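Local coordinates for protein molybdopterin synthase catalytic subunit (Helicobacter pylori, PDB 3RPF) that probably converts precursor Z (cyclic pyranopterin phosphate) into molybdopterin, building the dithiolene group from two sulfur atoms supplied by the small subunit MoaD, at residues Gly38-Glu43 / Gly83-Gly88; Asp44-Leu49 / Asp125-Lys130; Lys28-Phe33 / Val95-Asn100. All coordinates share one frame; numbering follows the deposited sequence.

Interaction 1: residues Gly38-Glu43 / Gly83-Gly88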
loop_
_atom_site.group_PDB
_atom_site.type_symbol
_atom_site.label_atom_id
_atom_site.label_comp_id
_atom_site.label_asym_id
_atom_site.label_seq_id
_atom_site.Cartn_x
_atom_site.Cartn_y
_atom_site.Cartn_z
ATOM N N GLY A 38 3.675 -3.192 9.538
ATOM C CA GLY A 38 2.945 -3.889 10.589
ATOM C C GLY A 38 3.466 -3.440 11.944
ATOM O O GLY A 38 4.659 -3.584 12.240
ATOM N N ILE A 39 2.572 -2.877 12.755
ATOM C CA ILE A 39 2.940 -2.262 14.019
ATOM C C ILE A 39 2.320 -3.056 15.146
ATOM O O ILE A 39 1.145 -3.397 15.085
ATOM C CB ILE A 39 2.377 -0.842 14.110
ATOM C CG1 ILE A 39 2.962 0.035 13.005
ATOM C CG2 ILE A 39 2.621 -0.263 15.506
ATOM C CD1 ILE A 39 2.163 1.301 12.757
ATOM N N VAL A 40 3.106 -3.367 16.176
ATOM C CA VAL A 40 2.574 -4.124 17.292
ATOM C C VAL A 40 1.630 -3.237 18.090
ATOM O O VAL A 40 2.003 -2.163 18.561
ATOM C CB VAL A 40 3.705 -4.670 18.189
ATOM C CG1 VAL A 40 3.125 -5.299 19.439
ATOM C CG2 VAL A 40 4.558 -5.684 17.415
ATOM N N ARG A 41 0.392 -3.678 18.240
ATOM C CA ARG A 41 -0.554 -2.891 19.004
ATOM C C ARG A 41 -0.841 -3.548 20.344
ATOM O O ARG A 41 -0.670 -4.762 20.510
ATOM C CB ARG A 41 -1.840 -2.668 18.213
ATOM C CG ARG A 41 -2.470 -3.919 17.660
ATOM C CD ARG A 41 -3.773 -3.586 16.933
ATOM N NE ARG A 41 -4.713 -2.866 17.796
ATOM C CZ ARG A 41 -5.613 -3.458 18.582
ATOM N NH1 ARG A 41 -5.699 -4.785 18.620
ATOM N NH2 ARG A 41 -6.429 -2.730 19.331
ATOM N N LYS A 42 -1.254 -2.736 21.304
ATOM C CA LYS A 42 -1.610 -3.240 22.615
ATOM C C LYS A 42 -2.959 -3.929 22.537
ATOM O O LYS A 42 -3.971 -3.308 22.196
ATOM C CB LYS A 42 -1.641 -2.111 23.635
ATOM C CG LYS A 42 -2.212 -2.531 24.983
ATOM C CD LYS A 42 -2.119 -1.404 25.991
ATOM C CE LYS A 42 -2.886 -1.731 27.264
ATOM N NZ LYS A 42 -2.725 -0.667 28.301
ATOM N N GLU A 43 -2.953 -5.227 22.816
ATOM C CA GLU A 43 -4.176 -5.998 22.950
ATOM C C GLU A 43 -4.196 -6.559 24.359
ATOM O O GLU A 43 -3.209 -7.157 24.803
ATOM C CB GLU A 43 -4.223 -7.140 21.934
ATOM C CG GLU A 43 -5.471 -7.998 22.090
ATOM C CD GLU A 43 -5.542 -9.165 21.127
ATOM O OE1 GLU A 43 -4.478 -9.682 20.706
ATOM O OE2 GLU A 43 -6.683 -9.573 20.804
ATOM N N GLY A 83 12.670 -12.056 17.329
ATOM C CA GLY A 83 12.663 -11.861 18.767
ATOM C C GLY A 83 11.604 -10.863 19.206
ATOM O O GLY A 83 10.557 -10.744 18.559
ATOM N N ASP A 84 11.872 -10.143 20.294
ATOM C CA ASP A 84 10.862 -9.312 20.935
ATOM C C ASP A 84 10.661 -7.969 20.243
ATOM O O ASP A 84 11.619 -7.321 19.828
ATOM C CB ASP A 84 11.220 -9.057 22.400
ATOM C CG ASP A 84 11.283 -10.332 23.213
ATOM O OD1 ASP A 84 10.898 -11.393 22.677
ATOM O OD2 ASP A 84 11.713 -10.270 24.385
ATOM N N VAL A 85 9.400 -7.594 20.103
ATOM C CA VAL A 85 8.995 -6.292 19.627
ATOM C C VAL A 85 7.898 -5.755 20.548
ATOM O O VAL A 85 6.863 -6.360 20.700
ATOM C CB VAL A 85 8.500 -6.378 18.187
ATOM C CG1 VAL A 85 8.267 -5.032 17.624
ATOM C CG2 VAL A 85 9.458 -7.171 17.351
ATOM N N LEU A 86 8.135 -4.609 21.147
ATOM C CA LEU A 86 7.200 -4.029 22.087
ATOM C C LEU A 86 6.053 -3.248 21.442
ATOM O O LEU A 86 6.129 -2.871 20.297
ATOM C CB LEU A 86 7.937 -3.156 23.096
ATOM C CG LEU A 86 9.175 -3.766 23.736
ATOM C CD1 LEU A 86 9.815 -2.803 24.683
ATOM C CD2 LEU A 86 8.881 -5.064 24.408
ATOM N N ILE A 87 5.025 -2.974 22.230
ATOM C CA ILE A 87 3.849 -2.269 21.768
ATOM C C ILE A 87 4.288 -0.945 21.214
ATOM O O ILE A 87 5.111 -0.283 21.785
ATOM C CB ILE A 87 2.958 -1.893 22.941
ATOM C CG1 ILE A 87 2.290 -3.115 23.550
ATOM C CG2 ILE A 87 2.005 -0.805 22.529
ATOM C CD1 ILE A 87 1.709 -4.027 22.558
ATOM N N GLY A 88 3.716 -0.564 20.089
ATOM C CA GLY A 88 4.057 0.679 19.433
ATOM C C GLY A 88 5.198 0.557 18.439
ATOM O O GLY A 88 5.420 1.470 17.632
#

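Interaction 2: residues Asp44-Leu49 / Asp125-Lys130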
loop_
_atom_site.group_PDB
_atom_site.type_symbol
_atom_site.label_atom_id
_atom_site.label_comp_id
_atom_site.label_asym_id
_atom_site.label_seq_id
_atom_site.Cartn_x
_atom_site.Cartn_y
_atom_site.Cartn_z
ATOM N N ASP A 44 -5.312 -6.360 25.056
ATOM C CA ASP A 44 -5.399 -6.693 26.467
ATOM C C ASP A 44 -4.267 -5.972 27.182
ATOM O O ASP A 44 -4.147 -4.745 27.070
ATOM C CB ASP A 44 -5.341 -8.211 26.663
ATOM C CG ASP A 44 -6.526 -8.918 26.015
ATOM O OD1 ASP A 44 -6.305 -9.784 25.140
ATOM O OD2 ASP A 44 -7.681 -8.587 26.373
ATOM N N ASN A 45 -3.426 -6.717 27.892
ATOM C CA ASN A 45 -2.283 -6.102 28.542
ATOM C C ASN A 45 -0.968 -6.773 28.166
ATOM O O ASN A 45 -0.070 -6.900 28.995
ATOM C CB ASN A 45 -2.458 -6.078 30.058
ATOM C CG ASN A 45 -1.465 -5.150 30.748
ATOM O OD1 ASN A 45 -1.250 -4.017 30.311
ATOM N ND2 ASN A 45 -0.855 -5.630 31.832
ATOM N N ILE A 46 -0.847 -7.195 26.911
ATOM C CA ILE A 46 0.412 -7.768 26.461
ATOM C C ILE A 46 1.502 -6.712 26.489
ATOM O O ILE A 46 1.223 -5.512 26.430
ATOM C CB ILE A 46 0.317 -8.352 25.046
ATOM C CG1 ILE A 46 0.141 -7.242 24.002
ATOM C CG2 ILE A 46 -0.815 -9.371 24.973
ATOM C CD1 ILE A 46 0.260 -7.745 22.579
ATOM N N GLN A 47 2.744 -7.165 26.593
ATOM C CA GLN A 47 3.891 -6.268 26.542
ATOM C C GLN A 47 4.344 -6.041 25.107
ATOM O O GLN A 47 4.999 -5.041 24.798
ATOM C CB GLN A 47 5.049 -6.874 27.346
ATOM C CG GLN A 47 4.743 -7.031 28.820
ATOM C CD GLN A 47 5.676 -8.024 29.477
ATOM O OE1 GLN A 47 5.764 -9.179 29.053
ATOM N NE2 GLN A 47 6.397 -7.577 30.498
ATOM N N GLY A 48 3.998 -6.979 24.230
ATOM C CA GLY A 48 4.413 -6.900 22.835
ATOM C C GLY A 48 4.350 -8.282 22.217
ATOM O O GLY A 48 3.657 -9.169 22.735
ATOM N N LEU A 49 5.061 -8.475 21.110
ATOM C CA LEU A 49 5.066 -9.763 20.453
ATOM C C LEU A 49 6.501 -10.240 20.322
ATOM O O LEU A 49 7.446 -9.461 20.487
ATOM C CB LEU A 49 4.436 -9.671 19.064
ATOM C CG LEU A 49 3.024 -9.108 18.890
ATOM C CD1 LEU A 49 2.719 -8.901 17.407
ATOM C CD2 LEU A 49 1.963 -9.999 19.539
ATOM N N ASP A 125 2.511 -13.972 21.712
ATOM C CA ASP A 125 2.145 -12.839 22.550
ATOM C C ASP A 125 3.138 -12.765 23.715
ATOM O O ASP A 125 3.476 -13.779 24.281
ATOM C CB ASP A 125 0.731 -13.026 23.097
ATOM C CG ASP A 125 -0.340 -12.902 22.027
ATOM O OD1 ASP A 125 -0.220 -12.013 21.183
ATOM O OD2 ASP A 125 -1.301 -13.692 22.028
ATOM N N LEU A 126 3.601 -11.581 24.082
ATOM C CA LEU A 126 4.455 -11.454 25.251
ATOM C C LEU A 126 3.573 -11.063 26.433
ATOM O O LEU A 126 3.082 -9.956 26.488
ATOM C CB LEU A 126 5.503 -10.369 25.041
ATOM C CG LEU A 126 6.780 -10.752 24.317
ATOM C CD1 LEU A 126 7.837 -9.680 24.399
ATOM C CD2 LEU A 126 7.281 -12.056 24.833
ATOM N N ILE A 127 3.380 -11.978 27.371
ATOM C CA ILE A 127 2.608 -11.704 28.577
ATOM C C ILE A 127 3.356 -12.156 29.816
ATOM O O ILE A 127 3.780 -13.279 29.878
ATOM C CB ILE A 127 1.271 -12.425 28.545
ATOM C CG1 ILE A 127 0.731 -12.452 27.129
ATOM C CG2 ILE A 127 0.285 -11.733 29.424
ATOM C CD1 ILE A 127 -0.674 -12.799 27.053
ATOM N N HIS A 128 3.484 -11.296 30.812
ATOM C CA HIS A 128 4.182 -11.662 32.038
ATOM C C HIS A 128 5.612 -12.092 31.761
ATOM O O HIS A 128 6.152 -12.914 32.482
ATOM C CB HIS A 128 3.447 -12.805 32.746
ATOM C CG HIS A 128 1.992 -12.538 32.963
ATOM N ND1 HIS A 128 1.528 -11.385 33.556
ATOM C CD2 HIS A 128 0.895 -13.277 32.663
ATOM C CE1 HIS A 128 0.207 -11.423 33.615
ATOM N NE2 HIS A 128 -0.199 -12.560 33.079
ATOM N N ASN A 129 6.218 -11.536 30.715
ATOM C CA ASN A 129 7.574 -11.919 30.317
ATOM C C ASN A 129 7.641 -13.333 29.749
ATOM O O ASN A 129 8.729 -13.877 29.564
ATOM C CB ASN A 129 8.554 -11.767 31.489
ATOM C CG ASN A 129 8.539 -10.366 32.080
ATOM O OD1 ASN A 129 8.400 -9.375 31.356
ATOM N ND2 ASN A 129 8.679 -10.277 33.397
ATOM N N LYS A 130 6.475 -13.923 29.484
ATOM C CA LYS A 130 6.396 -15.250 28.872
ATOM C C LYS A 130 5.806 -15.178 27.460
ATOM O O LYS A 130 4.927 -14.357 27.192
ATOM C CB LYS A 130 5.557 -16.192 29.746
#

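Interaction 3: residues Lys28-Phe33 / Val95-Asn100. With SO4 (sulfate ion), chain E.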
loop_
_atom_site.group_PDB
_atom_site.type_symbol
_atom_site.label_atom_id
_atom_site.label_comp_id
_atom_site.label_asym_id
_atom_site.label_seq_id
_atom_site.Cartn_x
_atom_site.Cartn_y
_atom_site.Cartn_z
ATOM N N LYS A 28 16.286 5.260 -8.979
ATOM C CA LYS A 28 15.862 4.412 -10.094
ATOM C C LYS A 28 14.782 5.081 -10.948
ATOM O O LYS A 28 14.181 4.443 -11.822
ATOM C CB LYS A 28 15.383 3.062 -9.578
ATOM C CG LYS A 28 16.550 2.127 -9.204
ATOM C CD LYS A 28 16.100 0.846 -8.514
ATOM C CE LYS A 28 17.314 -0.063 -8.276
ATOM N NZ LYS A 28 16.999 -1.276 -7.467
ATOM N N ASN A 29 14.532 6.361 -10.685
ATOM C CA ASN A 29 13.541 7.121 -11.452
ATOM C C ASN A 29 12.155 6.469 -11.395
ATOM O O ASN A 29 11.432 6.448 -12.395
ATOM C CB ASN A 29 14.011 7.263 -12.900
ATOM C CG ASN A 29 13.219 8.305 -13.677
ATOM O OD1 ASN A 29 12.826 9.346 -13.138
ATOM N ND2 ASN A 29 12.981 8.026 -14.954
ATOM N N PHE A 30 11.783 5.946 -10.220
ATOM C CA PHE A 30 10.463 5.352 -10.020
ATOM C C PHE A 30 9.377 6.387 -9.763
ATOM O O PHE A 30 9.651 7.459 -9.228
ATOM C CB PHE A 30 10.493 4.363 -8.834
ATOM C CG PHE A 30 11.229 3.082 -9.135
ATOM C CD1 PHE A 30 11.490 2.709 -10.445
ATOM C CD2 PHE A 30 11.631 2.240 -8.105
ATOM C CE1 PHE A 30 12.163 1.525 -10.729
ATOM C CE2 PHE A 30 12.305 1.054 -8.375
ATOM C CZ PHE A 30 12.569 0.692 -9.690
ATOM N N GLY A 31 8.135 6.048 -10.106
ATOM C CA GLY A 31 7.035 6.999 -9.998
ATOM C C GLY A 31 5.983 6.535 -9.017
ATOM O O GLY A 31 5.057 7.285 -8.695
ATOM N N ALA A 32 6.108 5.289 -8.556
ATOM C CA ALA A 32 5.121 4.712 -7.623
ATOM C C ALA A 32 5.777 3.951 -6.484
ATOM O O ALA A 32 6.655 3.100 -6.701
ATOM C CB ALA A 32 4.137 3.803 -8.358
ATOM N N PHE A 33 5.316 4.228 -5.269
ATOM C CA PHE A 33 6.014 3.751 -4.075
ATOM C C PHE A 33 4.966 3.299 -3.059
ATOM O O PHE A 33 4.277 4.140 -2.468
ATOM C CB PHE A 33 6.877 4.911 -3.552
ATOM C CG PHE A 33 7.707 4.598 -2.322
ATOM C CD1 PHE A 33 8.929 3.955 -2.434
ATOM C CD2 PHE A 33 7.290 5.010 -1.065
ATOM C CE1 PHE A 33 9.708 3.702 -1.303
ATOM C CE2 PHE A 33 8.057 4.771 0.060
ATOM C CZ PHE A 33 9.272 4.109 -0.059
ATOM N N VAL A 95 8.028 -2.951 0.800
ATOM C CA VAL A 95 7.873 -1.909 -0.210
ATOM C C VAL A 95 7.776 -2.569 -1.563
ATOM O O VAL A 95 8.462 -3.558 -1.842
ATOM C CB VAL A 95 9.073 -0.948 -0.200
ATOM C CG1 VAL A 95 10.373 -1.729 -0.445
ATOM C CG2 VAL A 95 8.898 0.148 -1.232
ATOM N N SER A 96 6.895 -2.025 -2.394
ATOM C CA SER A 96 6.762 -2.441 -3.772
ATOM C C SER A 96 6.807 -1.137 -4.519
ATOM O O SER A 96 5.958 -0.260 -4.275
ATOM C CB SER A 96 5.405 -3.111 -3.977
ATOM O OG SER A 96 5.175 -3.376 -5.354
HETATM N N MSE A 97 7.791 -0.972 -5.406
HETATM C CA MSE A 97 7.921 0.318 -6.112
HETATM C C MSE A 97 8.333 0.092 -7.551
HETATM O O MSE A 97 8.954 -0.921 -7.874
HETATM C CB MSE A 97 8.948 1.214 -5.409
HETATM C CG MSE A 97 10.292 0.485 -5.127
HETATM SE SE MSE A 97 11.593 1.551 -4.124
HETATM C CE MSE A 97 12.614 0.113 -3.250
ATOM N N GLY A 98 7.975 1.023 -8.425
ATOM C CA GLY A 98 8.376 0.879 -9.795
ATOM C C GLY A 98 8.046 2.102 -10.615
ATOM O O GLY A 98 7.651 3.166 -10.104
ATOM N N LYS A 99 8.198 1.943 -11.915
ATOM C CA LYS A 99 7.899 3.013 -12.826
ATOM C C LYS A 99 6.420 3.368 -12.763
ATOM O O LYS A 99 6.084 4.545 -12.598
ATOM C CB LYS A 99 8.322 2.608 -14.241
ATOM C CG LYS A 99 7.897 3.577 -15.334
ATOM C CD LYS A 99 8.607 3.219 -16.651
ATOM C CE LYS A 99 7.816 3.689 -17.860
ATOM N NZ LYS A 99 8.694 4.190 -18.963
ATOM N N ASN A 100 5.552 2.359 -12.872
ATOM C CA ASN A 100 4.101 2.561 -12.958
ATOM C C ASN A 100 3.356 2.020 -11.735
ATOM O O ASN A 100 3.780 1.043 -11.133
ATOM C CB ASN A 100 3.553 1.901 -14.221
ATOM C CG ASN A 100 4.016 2.597 -15.487
ATOM O OD1 ASN A 100 4.854 2.074 -16.225
ATOM N ND2 ASN A 100 3.472 3.782 -15.744
HETATM S S SO4 E . 1.007 5.836 -12.933
HETATM O O1 SO4 E . 1.075 4.578 -13.672
HETATM O O2 SO4 E . 2.139 5.944 -12.015
HETATM O O3 SO4 E . 1.047 6.930 -13.896
HETATM O O4 SO4 E . -0.226 5.908 -12.153
#

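Interaction 1: residues Gly38-Glu43 / Gly83-Gly88
Val40 sits at the middle of this contact, its two methyl groups divided between two partners in 83-88. CG2 meets Val85 CG1 at 3.8 Å, while CG1 packs against Ile87 CD1 at 3.7 Å, the side chains of Val40 and Ile87 crossing at about a right angle. The split follows from the first torsion: with CG1 anti to the backbone N (chi1 173°), one methyl is turned to each hydrophobic neighbour, and CB itself rests 3.7 Å from Leu86 O. Ile87 reaches further along 38-43. Its folded second torsion (chi2 -46°) sets CD1 against the Arg41-Lys42 peptide, 3.2 Å from Arg41 O and 3.4 Å from Lys42 CA, a snug fit of a methyl against backbone. Lys42 adds its CB to this surface, then runs away from it in an extended chain. One backbone bond ties the two segments: Gly88 N donates to Val40 O over 2.8 Å, fairly straight at 166°. Beside it, Ile39 CG2 lies 3.9 Å from Gly88 O.

In the next shell, Val40 also hydrogen-bonds through its backbone to Gln89, and Val85 packs on Phe51 of strand 48-53. On the outer side, Arg41 turns its side chain from 83-88 and gives its NE hydrogen to Asn29 O of the second subunit, and Lys42 N donates to Asn29 OD1 of that subunit. The contact therefore joins the end of strand 32-39, in the mixed sheet, to edge strand 84-86 of the antiparallel sheet. Ile39, Val40 and Arg41 correspond by similarity to part of the substrate-binding site of MoaE proteins, here at the boundary between two sheets and at the subunit interface.

Interaction 2: residues Asp44-Leu49 / Asp125-Lys130
The carboxamides of Gln47 and Asn129 meet with their planes turned 36° apart, joined by hydrogen bonds. Gln47 NE2 donates to Asn129 OD1 at 2.8 Å; the acceptor lies in the Gln47 amide plane, but the donor stands well above the carbonyl plane of Asn129. The other arm of the Gln47 amide, OE1, takes the backbone hydrogen of Asn129 N over 2.9 Å, so both polar ends of the glutamine are engaged by one residue and rotation of its amide is fixed. Gln47 gets there by an extended chain beyond CG (chi2 161°). The third flat group, the His128 ring, carries Ile127 CG2 over one face, offset toward the rim.

Asn129 belongs to a type I' turn from Ile127 to Lys130, the tight reversal of the hairpin between strands 121-127 and 130-133, so the glutamine reaches from the start of strand 48-53 to the hairpin tip. Nearer the middle of the sheet the bonding is by backbone: Gln47 N to Leu126 O and Leu126 N to Gly48 O, each 2.8 Å long. Gly48 N, by contrast, is buried with no partner in the model. Leu126 CB presses to 3.2 Å from Gly48 O. Leu49 and Asp125 form a non-hydrogen-bonded antiparallel pair and lie side by side, Leu49 CD2 3.4 Å from Asp125 OD1. Asp125, a substrate-binding residue by similarity, has its salt bridge elsewhere, from OD2 to Arg137. Ile46 CG2 touches Ile127 CD1 at 4.0 Å, and its side chain also packs on Ile87.

Interaction 3: residues Lys28-Phe33 / Val95-Asn100
The Phe30 ring lies flat on Gly98, with Gly98 CA 3.7 Å from the ring centroid and only 13° off its normal, a CH-pi contact. Lys28 CB covers the opposite face, so the ring is sandwiched. Met97, present as selenomethionine, crosses Phe30 at about a right angle: its CG touches Phe30 CD2 at 3.7 Å, and SE stands at the edges of the Phe30 and Phe33 rings, a Met-aromatic contact with each. Its chi1 of 50° tucks CG in between the two backbone arms, and the chain then extends to bring SE alongside Phe33. Phe33 CE1 also meets Val95 CG2 at 3.6 Å, against helix 14-27, whose Ala25 packs on both Phe33 and Met97. Ala32 is buried too, by Arg101 and by Phe36 of the second subunit.

The loose side is more polar. Lys99 and Asn100 point away from 28-33 and are exposed, Lys99 lying on Arg41 of the second subunit. Asn100 ND2 gives a long hydrogen bond, 3.3 Å, to O1 of a sulfate that Arg101 also holds. The sulfate probably comes from the crystallisation liquor, but its place beside these two predicted substrate-binding residues is consistent with an anion-binding spot at the start of helix 101-118.

Between the two sides runs the backbone. Gly98 O accepts from both Gly31 N (2.9 Å) and Ala32 N (3.0 Å), and Gly98 N returns a bond to Ala32 O. Two residues facing one is a classic beta bulge, here at the beginning of strand 32-39, which continues the mixed sheet by antiparallel pairing with the second MoaE subunit.

Interactions 1 and 2 share the antiparallel sheet, their centres 9 Å apart. Strand 84-86 lies against 48-53, where Val85 N comes within 2.7 Å of Leu49 O, a probable hydrogen bond, and Val40 CG2 packs 3.7 Å from Leu49 CD1. Interaction 3 lies on the other side of the chain's centre, about 29 Å between centres from interaction 1 and 38 Å from interaction 2, yet strand 32-39 runs from it to interaction 1. Dimerisation brings such ends together, interaction 3 of one subunit meeting interaction 1 of the other. Predicted substrate residues from all three contacts, Val40, Asp125 and Asn100, could thus contribute to a site shared between subunits.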